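Local atomic coordinates of ABC transporter (Thermotoga maritima, PDB entry 1JI0), a protein that binds ATP and probably hydrolyses it to drive the import of branched-chain amino acids, as the nucleotide-binding subunit of an ABC transporter. Residues A[28-31]-A[32-35]; A[97-100]-A[101-105]; A[119-122]-A[123-127]; A[177-180]-A[181-184]; A[183-187]-A[188-192]. All coordinates share one frame; numbering follows the deposited sequence.

Contact 1 (A[28-31]-A[32-35])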
loop_
_atom_site.group_PDB
_atom_site.type_symbol
_atom_site.label_atom_id
_atom_site.label_comp_id
_atom_site.label_asym_id
_atom_site.label_seq_id
_atom_site.Cartn_x
_atom_site.Cartn_y
_atom_site.Cartn_z
ATOM N N LYS A 28 -11.430 5.951 5.331
ATOM C CA LYS A 28 -11.926 4.642 5.733
ATOM C C LYS A 28 -11.515 3.661 4.655
ATOM O O LYS A 28 -11.581 3.976 3.469
ATOM C CB LYS A 28 -13.448 4.647 5.880
ATOM C CG LYS A 28 -13.939 5.444 7.071
ATOM C CD LYS A 28 -15.427 5.229 7.295
ATOM C CE LYS A 28 -15.950 6.132 8.394
ATOM N NZ LYS A 28 -17.427 5.987 8.538
ATOM N N VAL A 29 -11.050 2.488 5.064
ATOM C CA VAL A 29 -10.653 1.454 4.109
ATOM C C VAL A 29 -11.509 0.232 4.449
ATOM O O VAL A 29 -11.212 -0.495 5.395
ATOM C CB VAL A 29 -9.151 1.100 4.253
ATOM C CG1 VAL A 29 -8.740 0.139 3.152
ATOM C CG2 VAL A 29 -8.301 2.384 4.194
ATOM N N PRO A 30 -12.604 0.014 3.693
ATOM C CA PRO A 30 -13.509 -1.122 3.928
ATOM C C PRO A 30 -12.872 -2.470 3.620
ATOM O O PRO A 30 -12.039 -2.586 2.715
ATOM C CB PRO A 30 -14.698 -0.828 2.998
ATOM C CG PRO A 30 -14.636 0.692 2.805
ATOM C CD PRO A 30 -13.148 0.909 2.655
ATOM N N ARG A 31 -13.290 -3.486 4.372
ATOM C CA ARG A 31 -12.787 -4.840 4.211
ATOM C C ARG A 31 -12.980 -5.321 2.780
ATOM O O ARG A 31 -14.050 -5.136 2.201
ATOM C CB ARG A 31 -13.514 -5.788 5.178
ATOM C CG ARG A 31 -13.149 -7.279 5.029
ATOM C CD ARG A 31 -13.652 -8.077 6.228
ATOM N NE ARG A 31 -13.098 -7.527 7.467
ATOM C CZ ARG A 31 -11.849 -7.725 7.890
ATOM N NH1 ARG A 31 -11.018 -8.478 7.189
ATOM N NH2 ARG A 31 -11.414 -7.125 8.992
ATOM N N GLY A 32 -11.936 -5.926 2.217
ATOM C CA GLY A 32 -12.003 -6.463 0.867
ATOM C C GLY A 32 -11.925 -5.467 -0.274
ATOM O O GLY A 32 -12.041 -5.852 -1.434
ATOM N N GLN A 33 -11.725 -4.190 0.034
ATOM C CA GLN A 33 -11.649 -3.190 -1.024
ATOM C C GLN A 33 -10.245 -2.655 -1.253
ATOM O O GLN A 33 -9.331 -2.888 -0.457
ATOM C CB GLN A 33 -12.569 -2.001 -0.703
ATOM C CG GLN A 33 -14.056 -2.299 -0.803
ATOM C CD GLN A 33 -14.903 -1.060 -0.578
ATOM O OE1 GLN A 33 -14.435 0.060 -0.764
ATOM N NE2 GLN A 33 -16.155 -1.256 -0.186
ATOM N N ILE A 34 -10.077 -1.952 -2.365
ATOM C CA ILE A 34 -8.814 -1.306 -2.678
ATOM C C ILE A 34 -9.159 0.168 -2.583
ATOM O O ILE A 34 -10.021 0.658 -3.316
ATOM C CB ILE A 34 -8.334 -1.596 -4.118
ATOM C CG1 ILE A 34 -7.830 -3.034 -4.234
ATOM C CG2 ILE A 34 -7.230 -0.597 -4.500
ATOM C CD1 ILE A 34 -7.602 -3.484 -5.687
ATOM N N VAL A 35 -8.523 0.868 -1.654
ATOM C CA VAL A 35 -8.756 2.295 -1.494
ATOM C C VAL A 35 -7.472 3.000 -1.886
ATOM O O VAL A 35 -6.389 2.555 -1.531
ATOM C CB VAL A 35 -9.106 2.656 -0.033
ATOM C CG1 VAL A 35 -9.068 4.175 0.152
ATOM C CG2 VAL A 35 -10.489 2.132 0.304
#

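Contact 2 (A[97-100]-A[101-105])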
loop_
_atom_site.group_PDB
_atom_site.type_symbol
_atom_site.label_atom_id
_atom_site.label_comp_id
_atom_site.label_asym_id
_atom_site.label_seq_id
_atom_site.Cartn_x
_atom_site.Cartn_y
_atom_site.Cartn_z
ATOM N N THR A 97 18.767 -14.294 -1.632
ATOM C CA THR A 97 18.145 -14.552 -2.926
ATOM C C THR A 97 16.627 -14.367 -2.869
ATOM O O THR A 97 16.028 -14.182 -1.818
ATOM C CB THR A 97 18.483 -15.984 -3.342
ATOM O OG1 THR A 97 17.276 -16.748 -3.402
ATOM C CG2 THR A 97 19.420 -16.621 -2.312
ATOM N N VAL A 98 16.007 -14.383 -4.065
ATOM C CA VAL A 98 14.561 -14.209 -4.131
ATOM C C VAL A 98 13.836 -15.103 -3.123
ATOM O O VAL A 98 12.956 -14.671 -2.391
ATOM C CB VAL A 98 14.105 -14.549 -5.551
ATOM C CG1 VAL A 98 12.639 -14.976 -5.539
ATOM C CG2 VAL A 98 14.265 -13.340 -6.453
ATOM N N TYR A 99 14.197 -16.378 -3.054
ATOM C CA TYR A 99 13.531 -17.294 -2.137
ATOM C C TYR A 99 13.586 -16.827 -0.680
ATOM O O TYR A 99 12.576 -16.826 0.025
ATOM C CB TYR A 99 14.150 -18.689 -2.245
ATOM C CG TYR A 99 13.509 -19.694 -1.319
ATOM C CD1 TYR A 99 12.240 -20.202 -1.581
ATOM C CD2 TYR A 99 14.162 -20.116 -0.163
ATOM C CE1 TYR A 99 11.634 -21.108 -0.710
ATOM C CE2 TYR A 99 13.566 -21.018 0.712
ATOM C CZ TYR A 99 12.304 -21.509 0.434
ATOM O OH TYR A 99 11.713 -22.389 1.313
ATOM N N GLU A 100 14.771 -16.434 -0.227
ATOM C CA GLU A 100 14.939 -15.984 1.148
ATOM C C GLU A 100 14.132 -14.722 1.440
ATOM O O GLU A 100 13.544 -14.598 2.518
ATOM C CB GLU A 100 16.428 -15.764 1.450
ATOM C CG GLU A 100 17.218 -17.077 1.573
ATOM C CD GLU A 100 18.726 -16.877 1.643
ATOM O OE1 GLU A 100 19.317 -16.347 0.671
ATOM O OE2 GLU A 100 19.323 -17.259 2.677
ATOM N N ASN A 101 14.101 -13.788 0.493
ATOM C CA ASN A 101 13.342 -12.561 0.691
ATOM C C ASN A 101 11.854 -12.867 0.873
ATOM O O ASN A 101 11.205 -12.288 1.740
ATOM C CB ASN A 101 13.535 -11.592 -0.480
ATOM C CG ASN A 101 14.801 -10.763 -0.356
ATOM O OD1 ASN A 101 15.878 -11.172 -0.794
ATOM N ND2 ASN A 101 14.678 -9.588 0.249
ATOM N N LEU A 102 11.311 -13.775 0.063
ATOM C CA LEU A 102 9.900 -14.131 0.189
ATOM C C LEU A 102 9.620 -14.785 1.532
ATOM O O LEU A 102 8.684 -14.411 2.244
ATOM C CB LEU A 102 9.461 -15.112 -0.909
ATOM C CG LEU A 102 9.086 -14.635 -2.314
ATOM C CD1 LEU A 102 8.066 -13.508 -2.242
ATOM C CD2 LEU A 102 10.314 -14.171 -3.026
HETATM N N MSE A 103 10.442 -15.772 1.871
HETATM C CA MSE A 103 10.275 -16.519 3.105
HETATM C C MSE A 103 10.374 -15.708 4.388
HETATM O O MSE A 103 9.692 -16.023 5.357
HETATM C CB MSE A 103 11.273 -17.679 3.151
HETATM C CG MSE A 103 10.977 -18.788 2.144
HETATM SE SE MSE A 103 9.180 -19.507 2.317
HETATM C CE MSE A 103 9.255 -20.011 4.178
HETATM N N MSE A 104 11.203 -14.671 4.406
HETATM C CA MSE A 104 11.331 -13.878 5.622
HETATM C C MSE A 104 10.017 -13.160 5.932
HETATM O O MSE A 104 9.818 -12.657 7.036
HETATM C CB MSE A 104 12.491 -12.877 5.509
HETATM C CG MSE A 104 12.246 -11.672 4.621
HETATM SE SE MSE A 104 13.767 -10.447 4.592
HETATM C CE MSE A 104 13.364 -9.449 6.195
ATOM N N GLY A 105 9.111 -13.142 4.956
ATOM C CA GLY A 105 7.828 -12.493 5.160
ATOM C C GLY A 105 6.903 -13.320 6.032
ATOM O O GLY A 105 6.028 -12.785 6.714
#

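Contact 3 (A[119-122]-A[123-127])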
loop_
_atom_site.group_PDB
_atom_site.type_symbol
_atom_site.label_atom_id
_atom_site.label_comp_id
_atom_site.label_asym_id
_atom_site.label_seq_id
_atom_site.Cartn_x
_atom_site.Cartn_y
_atom_site.Cartn_z
ATOM N N LEU A 119 2.954 -19.525 -1.022
ATOM C CA LEU A 119 4.188 -19.432 -1.789
ATOM C C LEU A 119 3.926 -19.767 -3.255
ATOM O O LEU A 119 4.464 -19.118 -4.154
ATOM C CB LEU A 119 5.254 -20.374 -1.216
ATOM C CG LEU A 119 6.633 -20.298 -1.885
ATOM C CD1 LEU A 119 7.122 -18.857 -1.918
ATOM C CD2 LEU A 119 7.618 -21.178 -1.131
ATOM N N GLU A 120 3.094 -20.775 -3.498
ATOM C CA GLU A 120 2.780 -21.156 -4.868
ATOM C C GLU A 120 1.866 -20.116 -5.509
ATOM O O GLU A 120 1.968 -19.850 -6.706
ATOM C CB GLU A 120 2.132 -22.545 -4.916
ATOM C CG GLU A 120 0.904 -22.717 -4.038
ATOM C CD GLU A 120 0.311 -24.119 -4.127
ATOM O OE1 GLU A 120 -0.672 -24.404 -3.405
ATOM O OE2 GLU A 120 0.827 -24.936 -4.924
ATOM N N TRP A 121 0.983 -19.522 -4.710
ATOM C CA TRP A 121 0.083 -18.500 -5.231
ATOM C C TRP A 121 0.891 -17.307 -5.722
ATOM O O TRP A 121 0.569 -16.713 -6.746
ATOM C CB TRP A 121 -0.912 -18.044 -4.160
ATOM C CG TRP A 121 -1.755 -16.875 -4.600
ATOM C CD1 TRP A 121 -2.445 -16.752 -5.776
ATOM C CD2 TRP A 121 -1.972 -15.654 -3.880
ATOM N NE1 TRP A 121 -3.074 -15.529 -5.834
ATOM C CE2 TRP A 121 -2.801 -14.836 -4.684
ATOM C CE3 TRP A 121 -1.547 -15.170 -2.634
ATOM C CZ2 TRP A 121 -3.210 -13.562 -4.282
ATOM C CZ3 TRP A 121 -1.957 -13.901 -2.235
ATOM C CH2 TRP A 121 -2.780 -13.113 -3.059
ATOM N N ILE A 122 1.946 -16.965 -4.987
ATOM C CA ILE A 122 2.806 -15.846 -5.354
ATOM C C ILE A 122 3.586 -16.165 -6.620
ATOM O O ILE A 122 4.004 -15.268 -7.354
ATOM C CB ILE A 122 3.791 -15.508 -4.212
ATOM C CG1 ILE A 122 3.028 -14.834 -3.070
ATOM C CG2 ILE A 122 4.904 -14.600 -4.719
ATOM C CD1 ILE A 122 3.888 -14.470 -1.895
ATOM N N PHE A 123 3.777 -17.456 -6.866
ATOM C CA PHE A 123 4.492 -17.914 -8.048
ATOM C C PHE A 123 3.680 -17.616 -9.303
ATOM O O PHE A 123 4.224 -17.165 -10.316
ATOM C CB PHE A 123 4.767 -19.414 -7.933
ATOM C CG PHE A 123 5.884 -19.751 -6.984
ATOM C CD1 PHE A 123 5.930 -20.993 -6.355
ATOM C CD2 PHE A 123 6.904 -18.831 -6.731
ATOM C CE1 PHE A 123 6.973 -21.316 -5.486
ATOM C CE2 PHE A 123 7.951 -19.144 -5.866
ATOM C CZ PHE A 123 7.985 -20.391 -5.241
ATOM N N SER A 124 2.374 -17.858 -9.227
ATOM C CA SER A 124 1.493 -17.596 -10.355
ATOM C C SER A 124 1.323 -16.090 -10.546
ATOM O O SER A 124 1.090 -15.622 -11.657
ATOM C CB SER A 124 0.132 -18.260 -10.136
ATOM O OG SER A 124 -0.470 -17.809 -8.940
ATOM N N LEU A 125 1.447 -15.332 -9.461
ATOM C CA LEU A 125 1.323 -13.880 -9.540
ATOM C C LEU A 125 2.591 -13.256 -10.112
ATOM O O LEU A 125 2.534 -12.254 -10.827
ATOM C CB LEU A 125 1.066 -13.281 -8.153
ATOM C CG LEU A 125 -0.260 -13.581 -7.457
ATOM C CD1 LEU A 125 -0.221 -13.045 -6.037
ATOM C CD2 LEU A 125 -1.401 -12.953 -8.240
ATOM N N PHE A 126 3.739 -13.851 -9.797
ATOM C CA PHE A 126 5.019 -13.328 -10.260
ATOM C C PHE A 126 5.881 -14.389 -10.933
ATOM O O PHE A 126 6.898 -14.811 -10.384
ATOM C CB PHE A 126 5.799 -12.738 -9.085
ATOM C CG PHE A 126 5.053 -11.681 -8.333
ATOM C CD1 PHE A 126 4.782 -10.451 -8.920
ATOM C CD2 PHE A 126 4.624 -11.913 -7.031
ATOM C CE1 PHE A 126 4.095 -9.467 -8.219
ATOM C CE2 PHE A 126 3.937 -10.936 -6.324
ATOM C CZ PHE A 126 3.673 -9.711 -6.920
ATOM N N PRO A 127 5.488 -14.830 -12.136
ATOM C CA PRO A 127 6.255 -15.848 -12.859
ATOM C C PRO A 127 7.744 -15.505 -12.940
ATOM O O PRO A 127 8.602 -16.359 -12.701
ATOM C CB PRO A 127 5.586 -15.859 -14.230
ATOM C CG PRO A 127 4.157 -15.571 -13.888
ATOM C CD PRO A 127 4.290 -14.437 -12.899
#

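Contact 4 (A[177-180]-A[181-184])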
loop_
_atom_site.group_PDB
_atom_site.type_symbol
_atom_site.label_atom_id
_atom_site.label_comp_id
_atom_site.label_asym_id
_atom_site.label_seq_id
_atom_site.Cartn_x
_atom_site.Cartn_y
_atom_site.Cartn_z
ATOM N N GLU A 177 1.488 -4.080 -15.254
ATOM C CA GLU A 177 1.510 -5.358 -14.557
ATOM C C GLU A 177 1.389 -5.176 -13.038
ATOM O O GLU A 177 0.765 -5.982 -12.357
ATOM C CB GLU A 177 2.774 -6.138 -14.943
ATOM C CG GLU A 177 2.819 -6.435 -16.445
ATOM C CD GLU A 177 4.030 -7.256 -16.876
ATOM O OE1 GLU A 177 5.155 -6.947 -16.424
ATOM O OE2 GLU A 177 3.854 -8.197 -17.685
ATOM N N VAL A 178 1.969 -4.104 -12.519
ATOM C CA VAL A 178 1.873 -3.799 -11.095
ATOM C C VAL A 178 0.401 -3.673 -10.698
ATOM O O VAL A 178 -0.059 -4.313 -9.745
ATOM C CB VAL A 178 2.582 -2.463 -10.769
ATOM C CG1 VAL A 178 2.172 -1.962 -9.390
ATOM C CG2 VAL A 178 4.084 -2.650 -10.838
ATOM N N PHE A 179 -0.343 -2.853 -11.441
ATOM C CA PHE A 179 -1.754 -2.640 -11.140
ATOM C C PHE A 179 -2.617 -3.866 -11.338
ATOM O O PHE A 179 -3.603 -4.057 -10.634
ATOM C CB PHE A 179 -2.294 -1.460 -11.954
ATOM C CG PHE A 179 -1.862 -0.126 -11.422
ATOM C CD1 PHE A 179 -2.135 0.225 -10.100
ATOM C CD2 PHE A 179 -1.164 0.767 -12.224
ATOM C CE1 PHE A 179 -1.715 1.448 -9.585
ATOM C CE2 PHE A 179 -0.739 1.989 -11.726
ATOM C CZ PHE A 179 -1.014 2.333 -10.399
ATOM N N GLU A 180 -2.251 -4.707 -12.295
ATOM C CA GLU A 180 -3.009 -5.927 -12.531
ATOM C C GLU A 180 -2.791 -6.891 -11.360
ATOM O O GLU A 180 -3.720 -7.553 -10.911
ATOM C CB GLU A 180 -2.562 -6.553 -13.858
ATOM C CG GLU A 180 -2.814 -8.029 -13.986
ATOM C CD GLU A 180 -2.433 -8.557 -15.365
ATOM O OE1 GLU A 180 -1.349 -8.182 -15.874
ATOM O OE2 GLU A 180 -3.216 -9.350 -15.931
ATOM N N VAL A 181 -1.567 -6.954 -10.850
ATOM C CA VAL A 181 -1.270 -7.836 -9.721
ATOM C C VAL A 181 -1.996 -7.339 -8.463
ATOM O O VAL A 181 -2.496 -8.128 -7.659
ATOM C CB VAL A 181 0.268 -7.935 -9.483
ATOM C CG1 VAL A 181 0.664 -7.306 -8.161
ATOM C CG2 VAL A 181 0.689 -9.402 -9.518
ATOM N N ILE A 182 -2.066 -6.024 -8.306
ATOM C CA ILE A 182 -2.761 -5.435 -7.166
ATOM C C ILE A 182 -4.225 -5.890 -7.206
ATOM O O ILE A 182 -4.832 -6.191 -6.175
ATOM C CB ILE A 182 -2.646 -3.886 -7.215
ATOM C CG1 ILE A 182 -1.227 -3.480 -6.800
ATOM C CG2 ILE A 182 -3.692 -3.230 -6.315
ATOM C CD1 ILE A 182 -0.885 -2.011 -6.999
ATOM N N GLN A 183 -4.781 -5.975 -8.409
ATOM C CA GLN A 183 -6.169 -6.400 -8.587
ATOM C C GLN A 183 -6.338 -7.884 -8.238
ATOM O O GLN A 183 -7.298 -8.277 -7.568
ATOM C CB GLN A 183 -6.596 -6.133 -10.034
ATOM C CG GLN A 183 -8.078 -6.194 -10.259
ATOM C CD GLN A 183 -8.462 -5.629 -11.605
ATOM O OE1 GLN A 183 -8.113 -6.189 -12.647
ATOM N NE2 GLN A 183 -9.179 -4.508 -11.595
ATOM N N LYS A 184 -5.395 -8.703 -8.690
ATOM C CA LYS A 184 -5.416 -10.132 -8.410
ATOM C C LYS A 184 -5.305 -10.393 -6.907
ATOM O O LYS A 184 -5.937 -11.306 -6.380
ATOM C CB LYS A 184 -4.259 -10.827 -9.122
ATOM C CG LYS A 184 -4.290 -10.691 -10.633
ATOM C CD LYS A 184 -3.104 -11.409 -11.261
ATOM C CE LYS A 184 -3.152 -11.328 -12.780
ATOM N NZ LYS A 184 -2.049 -12.126 -13.393
HETATM O O HOH W 1 -1.442 -11.677 -16.268
#

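Contact 5 (A[183-187]-A[188-192])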
loop_
_atom_site.group_PDB
_atom_site.type_symbol
_atom_site.label_atom_id
_atom_site.label_comp_id
_atom_site.label_asym_id
_atom_site.label_seq_id
_atom_site.Cartn_x
_atom_site.Cartn_y
_atom_site.Cartn_z
ATOM N N GLN A 183 -4.781 -5.975 -8.409
ATOM C CA GLN A 183 -6.169 -6.400 -8.587
ATOM C C GLN A 183 -6.338 -7.884 -8.238
ATOM O O GLN A 183 -7.298 -8.277 -7.568
ATOM C CB GLN A 183 -6.596 -6.133 -10.034
ATOM C CG GLN A 183 -8.078 -6.194 -10.259
ATOM C CD GLN A 183 -8.462 -5.629 -11.605
ATOM O OE1 GLN A 183 -8.113 -6.189 -12.647
ATOM N NE2 GLN A 183 -9.179 -4.508 -11.595
ATOM N N LYS A 184 -5.395 -8.703 -8.690
ATOM C CA LYS A 184 -5.416 -10.132 -8.410
ATOM C C LYS A 184 -5.305 -10.393 -6.907
ATOM O O LYS A 184 -5.937 -11.306 -6.380
ATOM C CB LYS A 184 -4.259 -10.827 -9.122
ATOM C CG LYS A 184 -4.290 -10.691 -10.633
ATOM C CD LYS A 184 -3.104 -11.409 -11.261
ATOM C CE LYS A 184 -3.152 -11.328 -12.780
ATOM N NZ LYS A 184 -2.049 -12.126 -13.393
ATOM N N ILE A 185 -4.486 -9.598 -6.227
ATOM C CA ILE A 185 -4.307 -9.746 -4.786
ATOM C C ILE A 185 -5.628 -9.442 -4.091
ATOM O O ILE A 185 -6.069 -10.190 -3.221
ATOM C CB ILE A 185 -3.214 -8.784 -4.264
ATOM C CG1 ILE A 185 -1.854 -9.222 -4.803
ATOM C CG2 ILE A 185 -3.212 -8.756 -2.728
ATOM C CD1 ILE A 185 -0.749 -8.243 -4.532
ATOM N N ASN A 186 -6.264 -8.343 -4.489
ATOM C CA ASN A 186 -7.535 -7.947 -3.899
ATOM C C ASN A 186 -8.643 -8.949 -4.184
ATOM O O ASN A 186 -9.530 -9.142 -3.360
ATOM C CB ASN A 186 -7.975 -6.581 -4.419
ATOM C CG ASN A 186 -9.307 -6.141 -3.825
ATOM O OD1 ASN A 186 -9.412 -5.895 -2.623
ATOM N ND2 ASN A 186 -10.330 -6.060 -4.660
ATOM N N GLN A 187 -8.605 -9.565 -5.359
ATOM C CA GLN A 187 -9.618 -10.553 -5.727
ATOM C C GLN A 187 -9.563 -11.773 -4.811
ATOM O O GLN A 187 -10.518 -12.546 -4.733
ATOM C CB GLN A 187 -9.446 -10.961 -7.197
ATOM C CG GLN A 187 -9.873 -9.855 -8.166
ATOM C CD GLN A 187 -9.505 -10.137 -9.618
ATOM O OE1 GLN A 187 -9.929 -9.413 -10.524
ATOM N NE2 GLN A 187 -8.711 -11.183 -9.846
ATOM N N GLU A 188 -8.446 -11.941 -4.110
ATOM C CA GLU A 188 -8.309 -13.049 -3.174
ATOM C C GLU A 188 -8.822 -12.642 -1.797
ATOM O O GLU A 188 -8.858 -13.457 -0.879
ATOM C CB GLU A 188 -6.854 -13.510 -3.084
ATOM C CG GLU A 188 -6.369 -14.113 -4.382
ATOM C CD GLU A 188 -7.275 -15.230 -4.866
ATOM O OE1 GLU A 188 -7.333 -15.461 -6.093
ATOM O OE2 GLU A 188 -7.926 -15.881 -4.019
ATOM N N GLY A 189 -9.216 -11.376 -1.661
ATOM C CA GLY A 189 -9.767 -10.904 -0.401
ATOM C C GLY A 189 -8.967 -9.876 0.380
ATOM O O GLY A 189 -9.481 -9.257 1.309
ATOM N N THR A 190 -7.717 -9.676 0.001
ATOM C CA THR A 190 -6.854 -8.736 0.698
ATOM C C THR A 190 -7.283 -7.269 0.592
ATOM O O THR A 190 -7.518 -6.754 -0.496
ATOM C CB THR A 190 -5.415 -8.890 0.189
ATOM O OG1 THR A 190 -5.026 -10.266 0.306
ATOM C CG2 THR A 190 -4.463 -8.043 0.995
ATOM N N THR A 191 -7.382 -6.605 1.738
ATOM C CA THR A 191 -7.756 -5.198 1.798
ATOM C C THR A 191 -6.493 -4.400 1.524
ATOM O O THR A 191 -5.446 -4.666 2.118
ATOM C CB THR A 191 -8.300 -4.836 3.190
ATOM O OG1 THR A 191 -9.400 -5.698 3.499
ATOM C CG2 THR A 191 -8.766 -3.389 3.224
ATOM N N ILE A 192 -6.590 -3.428 0.626
ATOM C CA ILE A 192 -5.439 -2.622 0.237
ATOM C C ILE A 192 -5.624 -1.113 0.335
ATOM O O ILE A 192 -6.691 -0.590 0.004
ATOM C CB ILE A 192 -5.044 -2.938 -1.236
ATOM C CG1 ILE A 192 -4.638 -4.403 -1.362
ATOM C CG2 ILE A 192 -3.919 -2.008 -1.705
ATOM C CD1 ILE A 192 -4.428 -4.867 -2.796
HETATM O O HOH W 2 -6.713 -13.436 -7.644
#

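Contact 1 (A[28-31]-A[32-35])
Pro30 and Gln33 are the end residues of a type II beta turn, with Arg31 and Gly32 at its corners. The turn joins strand 25-30, in the antiparallel sheet of the ABC nucleotide-binding domain, to strand 34-38, in the mixed sheet that carries the P-loop. Its closing bond runs from Gln33 N to Pro30 O, at 3.1 Å. The N-H lies above the carbonyl plane rather than on a lone pair. Gly32 takes the third position with phi 76°, and its N gives a hydrogen bond to Thr191 OG1.

The Gln33 side chain folds back over the proline. Its CB lies 3.5 Å from Pro30 O. CG then stands opposite the carbonyl carbon (chi1 -70°), and the extended chain beyond it carries the amide to the pyrrolidine ring. CD meets Pro30 CB at 3.6 Å. At the tip the amide straddles that ring: OE1 lies 3.6 Å from Pro30 CG, while NE2 comes to 3.5 Å from Pro30 CB. These are van der Waals contacts.

On the strand side of the turn the packing is apolar. Val29 and Val35 cross at a slant, and both touch Leu193 of strand 192-196. Arg31 leads away from the turn, and its NE bonds Ser3 O. The methyl CG2 of Val35 touches both Val29 CG1, at 3.9 Å, and Pro30 CD, at 3.8 Å.

Contact 2 (A[97-100]-A[101-105])
Asn101 opens the second turn of the short helix 98-103, which has Thr97 at its N-cap. The helix belongs to the helical subdomain of the ABC nucleotide-binding domain, with helices 114-125 and 142-154. Asn101 N bonds Thr97 O at 3.0 Å, with the donor nearly in line with the carbonyl. Thr97 N gives a 3.1 Å bond to Glu100 OE1, the N-H-to-carboxylate half of a capping box. It meets that oxygen on its anti side. Thr97 OG1 is hydrogen-bonded to Leu133 O.

Leu102 comes next. It runs alongside Val98, both side chains pointing the same way. The exact position of Leu102 CD2 is doubtful, because it sits too close to Val98 O. Leu148 of helix 142-154 packs against Leu102 as well.

Met103, a selenomethionine, makes the main side-chain contact. Its N continues the helix with a 3.0 Å bond to Tyr99 O. Tyr99 has its CG opposite the backbone N (chi1 180°), which carries the ring forward along the helix to the Met103 chain. Met103 CG lies over one face of the ring, 3.7 Å from the centroid, a CH-pi contact. The chain bends at chi2 and chi3. The Met-aromatic contact is oblique, with Met103 SE 4.8 Å from the Tyr99 ring centroid. Leu119 of helix 114-125 touches both residues.

Last, Met104 N bonds Glu100 O at 3.0 Å.

Contact 3 (A[119-122]-A[123-127])
Trp121 and Leu125 cross one turn apart on helix 114-125, with the leucine methyl over the indole. Leu125 CD1 lies above the six-membered ring, 3.6 Å from its centroid and 20° off the normal. It is a CH-pi contact. Trp121 has its CG opposite the backbone N (chi1 173°), which brings the indole beside Leu125 and turns this face to the leucine.

Phe123 packs on Leu119 in another way. Its ring lies across the leucine branch, with CZ 3.6 Å from Leu119 CG. The same ring has Leu119 O over one face, offset toward the rim. With an alanine here, Leu119 CG and CD1 would probably lose their aromatic neighbour, and a gap would open on the side of Leu133, which the ring also touches.

The third pair is turned differently again. Ile122 CG2 meets the edge of the Phe126 ring, 3.6 Å from CD2. Ile122 also touches Leu154 of helix 142-154.

Ser124 OG gives a 2.7 Å bond to Trp121 O. Leu125 N bonds that oxygen too, from the same face of its plane, at 3.2 Å. Two donors therefore grip one carbonyl. Phe126 leaves helical angles, yet its N still bonds Ile122 O at 2.8 Å. Phe126 is also the N-cap of helix 127-130. Such i to i+4 side-chain packing on an amphipathic helix is usual, and here it belongs to the helical subdomain of the ABC nucleotide-binding domain.

Contact 4 (A[177-180]-A[181-184])
Ile182 fits closely against Val178 and Phe179 on the buried side of helix 172-187. Its CD1 lies 3.9 Å from Val178 CG1, and the two side chains run side by side in the same direction. Phe179 flanks the same methyl, its CD1 at 4.0 Å from Ile182 CD1. The isoleucine has CG1 opposite the carbonyl carbon (chi1 -75°), which brings CG1 to 3.3 Å from Val178 O. Leu194 of strand 192-196 touches both Phe179 and Ile182.

This helix is the crossover of a beta-alpha-beta unit, between strands 160-164 and 192-196. Its backbone bonds are regular. One runs from Ile182 N to Val178 O, at 3.0 Å.

The outer side is looser. Glu180 and Lys184 slant across each other, and the closest approach is between aliphatic carbons, Glu180 CG to Lys184 CE at 3.5 Å. The charged ends stay further apart: the salt bridge from Lys184 NZ to Glu180 OE2 is long, at 3.9 Å. A water also joins them, giving a hydrogen bond to OE2 and taking one from NZ. A methionine in place of Lys184 would probably leave the Glu180 carboxylate without its charged mate and the water without this donor. The lysine NZ lies 3.0 Å from that water.

Contact 5 (A[183-187]-A[188-192])
Glu188, Ile185 and Asn186 carry most of the contact where helix 172-187 runs out. Glu188 N bonds Ile185 O at 3.1 Å, from above the carbonyl plane. Its bond to Lys184 O is weak. The side chain bends at chi2 (-54°), and this turns the carboxylate back toward the last helical turn. There a water bridges it to the helix, giving hydrogen bonds to both Glu188 OE1 and Lys184 O, each at 2.6 Å. Trp121 of helix 114-125 packs on Glu188.

Asn186 O takes a 2.8 Å bond from Gly189 N. Gly189 has a phi of 113°, and the bonds back into the last turn make a Schellman motif.

Ile185 faces the chain as it returns. Its CG2 lies 3.7 Å from Thr190 CB, the two side chains slanting past each other. The same methyl is 4.1 Å from Ile192 CD1, at the start of strand 192-196. Ile150 and Leu154 of helix 142-154 lie against Ile185 as well.

The chemistry changes along the turn. Thr190 N is buried there with no partner in the model. Backbone bonds and water satisfy carbonyls at the open helix end, and apolar packing of Ile185 on Thr190 and Ile192 then accompanies the chain into the sheet.

In the fold
Contacts 4 and 5 share Gln183 and Lys184 and follow one helix, 172-187, from its middle to its end. Contact 1 lies beside contact 5, joined to it by backbone bonds, as Val35 N meets Ile192 O across strands 34-38 and 192-196. These three lie 11 to 12 Å from the chain centre, against the central sheet. Contacts 2 and 3 are peripheral, at 19 Å, on helices that touch through Leu119. Contact 3 also packs on contacts 4 and 5 through Leu125 and Trp121. Aliphatic carbons over aromatic ring faces mark the outer pair, with an added selenium contact in contact 2. A water bridges two charged ends in contact 4, and a carboxylate and a backbone carbonyl in contact 5.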